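Local atomic coordinates of beta-galactosidase (Bacillus circulans subsp. alkalophilus, PDB entry 3TTY), a protein that hydrolyses terminal, non-reducing beta-D-galactose residues from beta-galactosides, binding galactose in a pocket of its TIM-barrel domain. Residues D388-A393 with V669-R674; I419-V424 with G544-V549. All blocks are in the same frame, centred on the assembly; numbering follows the deposited sequence.

Interaction 1: D388-A393 with V669-R674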
ATOM      1  N   ASP A 388      14.966  49.193  -3.151  1.00 23.70           N
ATOM      2  CA  ASP A 388      13.651  49.109  -3.784  1.00 27.87           C
ATOM      3  C   ASP A 388      13.699  48.769  -5.266  1.00 25.06           C
ATOM      4  O   ASP A 388      12.662  48.741  -5.924  1.00 28.78           O
ATOM      5  CB  ASP A 388      12.867  50.416  -3.593  1.00 29.19           C
ATOM      6  CG  ASP A 388      13.472  51.595  -4.364  1.00 31.22           C
ATOM      7  OD1 ASP A 388      13.073  52.747  -4.090  1.00 32.20           O
ATOM      8  OD2 ASP A 388      14.342  51.379  -5.236  1.00 26.48           O
ATOM      9  N   THR A 389      14.898  48.514  -5.780  1.00 23.34           N
ATOM     10  CA  THR A 389      15.134  48.428  -7.219  1.00 22.76           C
ATOM     11  C   THR A 389      14.127  47.570  -8.002  1.00 26.07           C
ATOM     12  O   THR A 389      13.610  47.994  -9.025  1.00 24.36           O
ATOM     13  CB  THR A 389      16.562  47.911  -7.522  1.00 24.49           C
ATOM     14  OG1 THR A 389      17.526  48.703  -6.815  1.00 24.75           O
ATOM     15  CG2 THR A 389      16.861  47.990  -9.021  1.00 22.90           C
ATOM     16  N   ILE A 390      13.864  46.367  -7.513  1.00 26.59           N
ATOM     17  CA  ILE A 390      13.093  45.374  -8.242  1.00 22.70           C
ATOM     18  C   ILE A 390      11.595  45.434  -7.918  1.00 28.65           C
ATOM     19  O   ILE A 390      10.758  44.968  -8.689  1.00 30.14           O
ATOM     20  CB  ILE A 390      13.635  43.975  -7.909  1.00 29.57           C
ATOM     21  CG1 ILE A 390      15.070  43.847  -8.412  1.00 37.08           C
ATOM     22  CG2 ILE A 390      12.769  42.876  -8.513  1.00 32.21           C
ATOM     23  CD1 ILE A 390      15.726  42.540  -8.033  1.00 34.63           C
ATOM     24  N   LEU A 391      11.251  46.014  -6.778  1.00 26.15           N
ATOM     25  CA  LEU A 391       9.870  46.007  -6.325  1.00 22.43           C
ATOM     26  C   LEU A 391       8.890  46.421  -7.431  1.00 27.60           C
ATOM     27  O   LEU A 391       9.204  47.272  -8.269  1.00 27.96           O
ATOM     28  CB  LEU A 391       9.728  46.898  -5.096  1.00 22.27           C
ATOM     29  CG  LEU A 391      10.624  46.491  -3.926  1.00 21.79           C
ATOM     30  CD1 LEU A 391      10.266  47.283  -2.667  1.00 22.25           C
ATOM     31  CD2 LEU A 391      10.526  44.993  -3.664  1.00 21.00           C
ATOM     32  N   ASP A 392       7.714  45.799  -7.434  1.00 25.55           N
ATOM     33  CA  ASP A 392       6.655  46.092  -8.406  1.00 27.03           C
ATOM     34  C   ASP A 392       7.003  45.763  -9.862  1.00 21.19           C
ATOM     35  O   ASP A 392       6.178  45.938 -10.749  1.00 26.59           O
ATOM     36  CB  ASP A 392       6.180  47.546  -8.291  1.00 23.73           C
ATOM     37  CG  ASP A 392       5.455  47.819  -6.992  1.00 27.91           C
ATOM     38  OD1 ASP A 392       4.656  46.956  -6.577  1.00 32.36           O
ATOM     39  OD2 ASP A 392       5.682  48.893  -6.386  1.00 32.57           O
ATOM     40  N   ALA A 393       8.211  45.280 -10.110  1.00 22.94           N
ATOM     41  CA  ALA A 393       8.582  44.875 -11.465  1.00 27.04           C
ATOM     42  C   ALA A 393       7.675  43.736 -11.936  1.00 26.90           C
ATOM     43  O   ALA A 393       7.294  42.880 -11.149  1.00 24.62           O
ATOM     44  CB  ALA A 393      10.034  44.459 -11.520  1.00 21.72           C
ATOM     45  N   VAL A 669      24.176  33.803  -9.459  1.00 23.88           N
ATOM     46  CA  VAL A 669      23.033  34.618  -9.848  1.00 27.62           C
ATOM     47  C   VAL A 669      23.543  35.980 -10.297  1.00 30.36           C
ATOM     48  O   VAL A 669      24.364  36.595  -9.616  1.00 23.91           O
ATOM     49  CB  VAL A 669      22.038  34.822  -8.669  1.00 23.11           C
ATOM     50  CG1 VAL A 669      20.931  35.796  -9.046  1.00 20.79           C
ATOM     51  CG2 VAL A 669      21.451  33.493  -8.220  1.00 25.82           C
ATOM     52  N   MET A 670      23.064  36.435 -11.451  1.00 27.94           N
ATOM     53  CA  MET A 670      23.315  37.789 -11.908  1.00 24.43           C
ATOM     54  C   MET A 670      21.963  38.414 -12.195  1.00 29.59           C
ATOM     55  O   MET A 670      21.022  37.731 -12.592  1.00 25.57           O
ATOM     56  CB  MET A 670      24.167  37.787 -13.181  1.00 29.08           C
ATOM     57  CG  MET A 670      25.424  36.908 -13.102  1.00 33.90           C
ATOM     58  SD  MET A 670      26.306  36.743 -14.672  1.00 37.96           S
ATOM     59  CE  MET A 670      26.673  38.462 -15.008  1.00 34.17           C
ATOM     60  N   ILE A 671      21.866  39.716 -11.976  1.00 26.51           N
ATOM     61  CA  ILE A 671      20.671  40.454 -12.325  1.00 28.30           C
ATOM     62  C   ILE A 671      21.094  41.600 -13.233  1.00 28.08           C
ATOM     63  O   ILE A 671      21.513  42.663 -12.766  1.00 28.88           O
ATOM     64  CB  ILE A 671      19.955  40.995 -11.076  1.00 28.22           C
ATOM     65  CG1 ILE A 671      19.698  39.863 -10.076  1.00 24.53           C
ATOM     66  CG2 ILE A 671      18.665  41.677 -11.457  1.00 25.25           C
ATOM     67  CD1 ILE A 671      19.130  40.343  -8.766  1.00 20.29           C
ATOM     68  N   LEU A 672      20.996  41.363 -14.535  1.00 28.82           N
ATOM     69  CA  LEU A 672      21.420  42.335 -15.529  1.00 27.49           C
ATOM     70  C   LEU A 672      20.396  43.435 -15.672  1.00 28.63           C
ATOM     71  O   LEU A 672      19.243  43.168 -15.981  1.00 35.80           O
ATOM     72  CB  LEU A 672      21.621  41.643 -16.871  1.00 32.35           C
ATOM     73  CG  LEU A 672      23.000  41.033 -17.131  1.00 40.64           C
ATOM     74  CD1 LEU A 672      23.857  40.952 -15.857  1.00 32.87           C
ATOM     75  CD2 LEU A 672      22.871  39.680 -17.817  1.00 30.92           C
ATOM     76  N   GLU A 673      20.823  44.672 -15.444  1.00 33.43           N
ATOM     77  CA  GLU A 673      19.969  45.844 -15.609  1.00 33.69           C
ATOM     78  C   GLU A 673      20.169  46.454 -16.994  1.00 40.89           C
ATOM     79  O   GLU A 673      21.266  46.901 -17.326  1.00 44.56           O
ATOM     80  CB  GLU A 673      20.287  46.885 -14.530  1.00 36.16           C
ATOM     81  CG  GLU A 673      19.448  48.149 -14.585  1.00 35.03           C
ATOM     82  CD  GLU A 673      19.798  49.123 -13.472  1.00 44.40           C
ATOM     83  OE1 GLU A 673      20.991  49.468 -13.350  1.00 45.10           O
ATOM     84  OE2 GLU A 673      18.888  49.538 -12.717  1.00 48.55           O
ATOM     85  N   ARG A 674      19.107  46.466 -17.798  1.00 40.19           N
ATOM     86  CA  ARG A 674      19.168  47.014 -19.152  1.00 39.33           C
ATOM     87  C   ARG A 674      17.885  47.771 -19.511  1.00 42.08           C
ATOM     88  O   ARG A 674      17.032  48.001 -18.657  1.00 40.93           O
ATOM     89  CB  ARG A 674      19.437  45.899 -20.163  1.00 38.60           C
ATOM     90  CG  ARG A 674      18.482  44.729 -20.048  1.00 43.32           C
ATOM     91  CD  ARG A 674      18.693  43.717 -21.169  1.00 45.14           C
ATOM     92  NE  ARG A 674      17.580  42.772 -21.283  1.00 43.72           N
ATOM     93  CZ  ARG A 674      16.504  42.957 -22.051  1.00 57.35           C
ATOM     94  NH1 ARG A 674      16.381  44.059 -22.790  1.00 58.09           N
ATOM     95  NH2 ARG A 674      15.544  42.037 -22.093  1.00 53.75           N
TER

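Interaction 2: I419-V424 with G544-V549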
ATOM      1  N   ILE A 419      -4.477   5.822 -16.152  1.00 25.99           N
ATOM      2  CA  ILE A 419      -3.831   6.235 -14.913  1.00 28.35           C
ATOM      3  C   ILE A 419      -2.421   6.783 -15.142  1.00 24.62           C
ATOM      4  O   ILE A 419      -1.786   7.267 -14.214  1.00 28.76           O
ATOM      5  CB  ILE A 419      -3.815   5.109 -13.867  1.00 20.88           C
ATOM      6  CG1 ILE A 419      -3.063   3.892 -14.398  1.00 24.05           C
ATOM      7  CG2 ILE A 419      -5.244   4.734 -13.488  1.00 21.88           C
ATOM      8  CD1 ILE A 419      -2.787   2.833 -13.329  1.00 25.55           C
ATOM      9  N   ALA A 420      -1.936   6.724 -16.379  1.00 27.40           N
ATOM     10  CA  ALA A 420      -0.639   7.329 -16.705  1.00 26.31           C
ATOM     11  C   ALA A 420      -0.780   8.781 -17.150  1.00 20.75           C
ATOM     12  O   ALA A 420       0.212   9.447 -17.428  1.00 26.86           O
ATOM     13  CB  ALA A 420       0.101   6.521 -17.760  1.00 22.13           C
ATOM     14  N   LEU A 421      -2.013   9.274 -17.212  1.00 24.72           N
ATOM     15  CA  LEU A 421      -2.235  10.692 -17.496  1.00 24.93           C
ATOM     16  C   LEU A 421      -2.128  11.493 -16.218  1.00 22.36           C
ATOM     17  O   LEU A 421      -2.875  11.276 -15.261  1.00 25.10           O
ATOM     18  CB  LEU A 421      -3.591  10.943 -18.174  1.00 23.21           C
ATOM     19  CG  LEU A 421      -3.944  12.408 -18.467  1.00 24.64           C
ATOM     20  CD1 LEU A 421      -2.918  13.062 -19.391  1.00 18.24           C
ATOM     21  CD2 LEU A 421      -5.375  12.552 -19.025  1.00 21.20           C
ATOM     22  N   ASN A 422      -1.171  12.405 -16.197  1.00 19.26           N
ATOM     23  CA  ASN A 422      -0.989  13.289 -15.061  1.00 20.97           C
ATOM     24  C   ASN A 422      -1.053  14.723 -15.561  1.00 19.09           C
ATOM     25  O   ASN A 422      -0.180  15.166 -16.319  1.00 21.00           O
ATOM     26  CB  ASN A 422       0.354  12.989 -14.385  1.00 21.66           C
ATOM     27  CG  ASN A 422       0.633  13.889 -13.200  1.00 26.97           C
ATOM     28  OD1 ASN A 422       0.648  15.116 -13.322  1.00 24.42           O
ATOM     29  ND2 ASN A 422       0.863  13.282 -12.040  1.00 29.43           N
ATOM     30  N   TYR A 423      -2.106  15.432 -15.166  1.00 19.60           N
ATOM     31  CA  TYR A 423      -2.377  16.781 -15.677  1.00 18.89           C
ATOM     32  C   TYR A 423      -1.199  17.721 -15.496  1.00 21.50           C
ATOM     33  O   TYR A 423      -0.717  18.324 -16.464  1.00 21.27           O
ATOM     34  CB  TYR A 423      -3.619  17.368 -15.010  1.00 17.06           C
ATOM     35  CG  TYR A 423      -3.982  18.787 -15.415  1.00 15.90           C
ATOM     36  CD1 TYR A 423      -4.035  19.167 -16.747  1.00 16.90           C
ATOM     37  CD2 TYR A 423      -4.328  19.731 -14.452  1.00 17.34           C
ATOM     38  CE1 TYR A 423      -4.399  20.461 -17.115  1.00 14.70           C
ATOM     39  CE2 TYR A 423      -4.699  21.014 -14.800  1.00 14.01           C
ATOM     40  CZ  TYR A 423      -4.731  21.375 -16.134  1.00 16.84           C
ATOM     41  OH  TYR A 423      -5.075  22.659 -16.474  1.00 13.63           O
ATOM     42  N   VAL A 424      -0.741  17.849 -14.257  1.00 17.97           N
ATOM     43  CA  VAL A 424       0.354  18.762 -13.961  1.00 23.78           C
ATOM     44  C   VAL A 424       1.620  18.394 -14.739  1.00 21.05           C
ATOM     45  O   VAL A 424       2.314  19.284 -15.256  1.00 22.70           O
ATOM     46  CB  VAL A 424       0.631  18.879 -12.436  1.00 25.40           C
ATOM     47  CG1 VAL A 424       1.884  19.673 -12.183  1.00 21.89           C
ATOM     48  CG2 VAL A 424      -0.564  19.523 -11.728  1.00 18.84           C
ATOM     49  N   GLY A 544       3.798   9.421 -26.450  1.00 24.40           N
ATOM     50  CA  GLY A 544       3.285   8.384 -25.577  1.00 27.29           C
ATOM     51  C   GLY A 544       2.083   8.732 -24.722  1.00 25.43           C
ATOM     52  O   GLY A 544       1.450   9.776 -24.888  1.00 24.46           O
ATOM     53  N   ILE A 545       1.778   7.822 -23.802  1.00 28.34           N
ATOM     54  CA  ILE A 545       0.696   7.986 -22.843  1.00 24.43           C
ATOM     55  C   ILE A 545      -0.673   7.870 -23.500  1.00 23.08           C
ATOM     56  O   ILE A 545      -1.345   6.854 -23.341  1.00 21.75           O
ATOM     57  CB  ILE A 545       0.836   9.277 -22.038  1.00 23.25           C
ATOM     58  CG1 ILE A 545       2.259   9.390 -21.485  1.00 22.32           C
ATOM     59  CG2 ILE A 545      -0.175   9.293 -20.897  1.00 24.66           C
ATOM     60  CD1 ILE A 545       2.446  10.515 -20.472  1.00 21.15           C
ATOM     61  N   LEU A 546      -1.091   8.891 -24.240  1.00 22.65           N
ATOM     62  CA  LEU A 546      -2.354   8.799 -24.973  1.00 20.57           C
ATOM     63  C   LEU A 546      -2.189   9.218 -26.423  1.00 17.10           C
ATOM     64  O   LEU A 546      -1.420  10.116 -26.728  1.00 19.97           O
ATOM     65  CB  LEU A 546      -3.447   9.641 -24.300  1.00 20.99           C
ATOM     66  CG  LEU A 546      -4.032   9.094 -22.991  1.00 21.48           C
ATOM     67  CD1 LEU A 546      -4.401  10.222 -22.027  1.00 21.78           C
ATOM     68  CD2 LEU A 546      -5.224   8.187 -23.247  1.00 19.89           C
ATOM     69  N   CYS A 547      -2.924   8.570 -27.315  1.00 18.85           N
ATOM     70  CA  CYS A 547      -2.906   8.930 -28.727  1.00 21.36           C
ATOM     71  C   CYS A 547      -4.320   9.214 -29.197  1.00 23.65           C
ATOM     72  O   CYS A 547      -5.158   8.314 -29.242  1.00 19.77           O
ATOM     73  CB  CYS A 547      -2.295   7.811 -29.574  1.00 22.30           C
ATOM     74  SG  CYS A 547      -0.515   7.519 -29.310  1.00 26.53           S
ATOM     75  N   ASP A 548      -4.585  10.471 -29.537  1.00 17.81           N
ATOM     76  CA  ASP A 548      -5.859  10.835 -30.147  1.00 23.01           C
ATOM     77  C   ASP A 548      -5.869  10.424 -31.616  1.00 21.35           C
ATOM     78  O   ASP A 548      -4.924  10.714 -32.344  1.00 25.72           O
ATOM     79  CB  ASP A 548      -6.070  12.345 -30.045  1.00 20.35           C
ATOM     80  CG  ASP A 548      -7.336  12.705 -29.299  1.00 25.58           C
ATOM     81  OD1 ASP A 548      -8.150  11.785 -29.042  1.00 26.46           O
ATOM     82  OD2 ASP A 548      -7.521  13.904 -28.985  1.00 22.15           O
ATOM     83  N   VAL A 549      -6.925   9.752 -32.063  1.00 24.04           N
ATOM     84  CA  VAL A 549      -7.059   9.431 -33.492  1.00 22.76           C
ATOM     85  C   VAL A 549      -7.973  10.474 -34.103  1.00 24.03           C
ATOM     86  O   VAL A 549      -9.161  10.496 -33.793  1.00 27.79           O
ATOM     87  CB  VAL A 549      -7.650   8.030 -33.702  1.00 22.26           C
ATOM     88  CG1 VAL A 549      -7.825   7.724 -35.192  1.00 22.15           C
ATOM     89  CG2 VAL A 549      -6.765   6.993 -33.043  1.00 22.60           C
TER

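Interaction 1: D388-A393 with V669-R674
Thr389 faces Glu673 and Ile390 faces Ile671 across backbones that stay well apart, the CA atoms of Ile390 and Ile671 lying 9.9 Å from each other, with no hydrogen bond between the segments. The two isoleucines bridge the gap tip to tip, CD1 of Ile390 standing 4.1 Å from CD1 of Ile671. Each has CG1 anti to its carbonyl carbon and a fully extended outer torsion (chi2 175° in Ile390, 174° in Ile671), which stretches CD1 out toward the opposite isoleucine. Beside them the touch is looser: CG2 of Thr389 comes to 4.5 Å from OE2 of Glu673. The polar ends there look elsewhere, Thr389 OG1 to the carbonyl of Leu386 and Glu673 OE1 to a salt bridge with Arg650. On the loop side a type II beta turn runs from Ile390 to Ala393, closed by Ala393 N to Ile390 O at 2.9 Å. Lys624 NZ of strand 617-624 hydrogen-bonds to Thr389 O, while Phe631 of strand 627-634 and Val335 of helix 326-336 pack on Ile390. Here is a small, mainly apolar contact between the loop that joins helix 371-386 to strand 399-402 and the antiparallel sheet of the C-terminal domain.

Interaction 2: I419-V424 with G544-V549
The peptide plane between Ala420 and Leu421 receives the CG2 methyl of Ile545 over one face, shifted toward the oxygen: CG2 of Ile545 is 3.5 Å from O of Ala420 and 3.8 Å from its C. CD1 of Ile545 lies on the same side but farther out, obliquely beyond that oxygen, 3.9 Å from O of Ala420. CB of Ala420 adds a methyl-to-methyl touch to Ile545 CG2 at 4.2 Å, and Tyr318 of the second subunit packs on Ala420, placing the contact beside a subunit interface. Next to this, Leu421 and Leu546 cross at about a right angle. CD1 of Leu546 does the touching, lying 3.9 Å from CD2 of Leu421 and at similar range from its CB and CD1; with CG swung anti to the backbone N (chi1 178°), Leu421 offers that whole flank. The exchange is entirely van der Waals. What turns Ile545 out toward the loop is its unusual backbone, phi 71° and psi -74°, the geometry of a classic gamma turn, with a weak bond from Leu546 N to Gly544 O at 2.8 Å. Across from it, Asn422 N-caps helix 423-435 through OD1 to Asn425 N, and Glu426 of that helix packs on both Leu421 and Ile545. The corner at Ile545 divides strand 540-544, in the large mixed sheet, from strand 546-552, paired with 512-519.

How the interactions relate
The two contacts sit about 40 Å apart between centres, with nearest atoms about 24 Å apart, and do not touch. Along the chain, interaction 1 spans interaction 2: 388-393 comes first, then 419-424 and 544-549, and finally 669-674. They work at different levels of one architecture. Interaction 2 is internal to the trimerisation domain, tying the approach to a helix to a corner between two sheets near a neighbouring subunit. In interaction 1 the loop between helix 371-386 and strand 399-402 meets the last strand of the C-terminal domain. The pair thus illustrates how a multidomain glycosidase combines packing within a domain with a small contact between parts of the chain far apart in sequence.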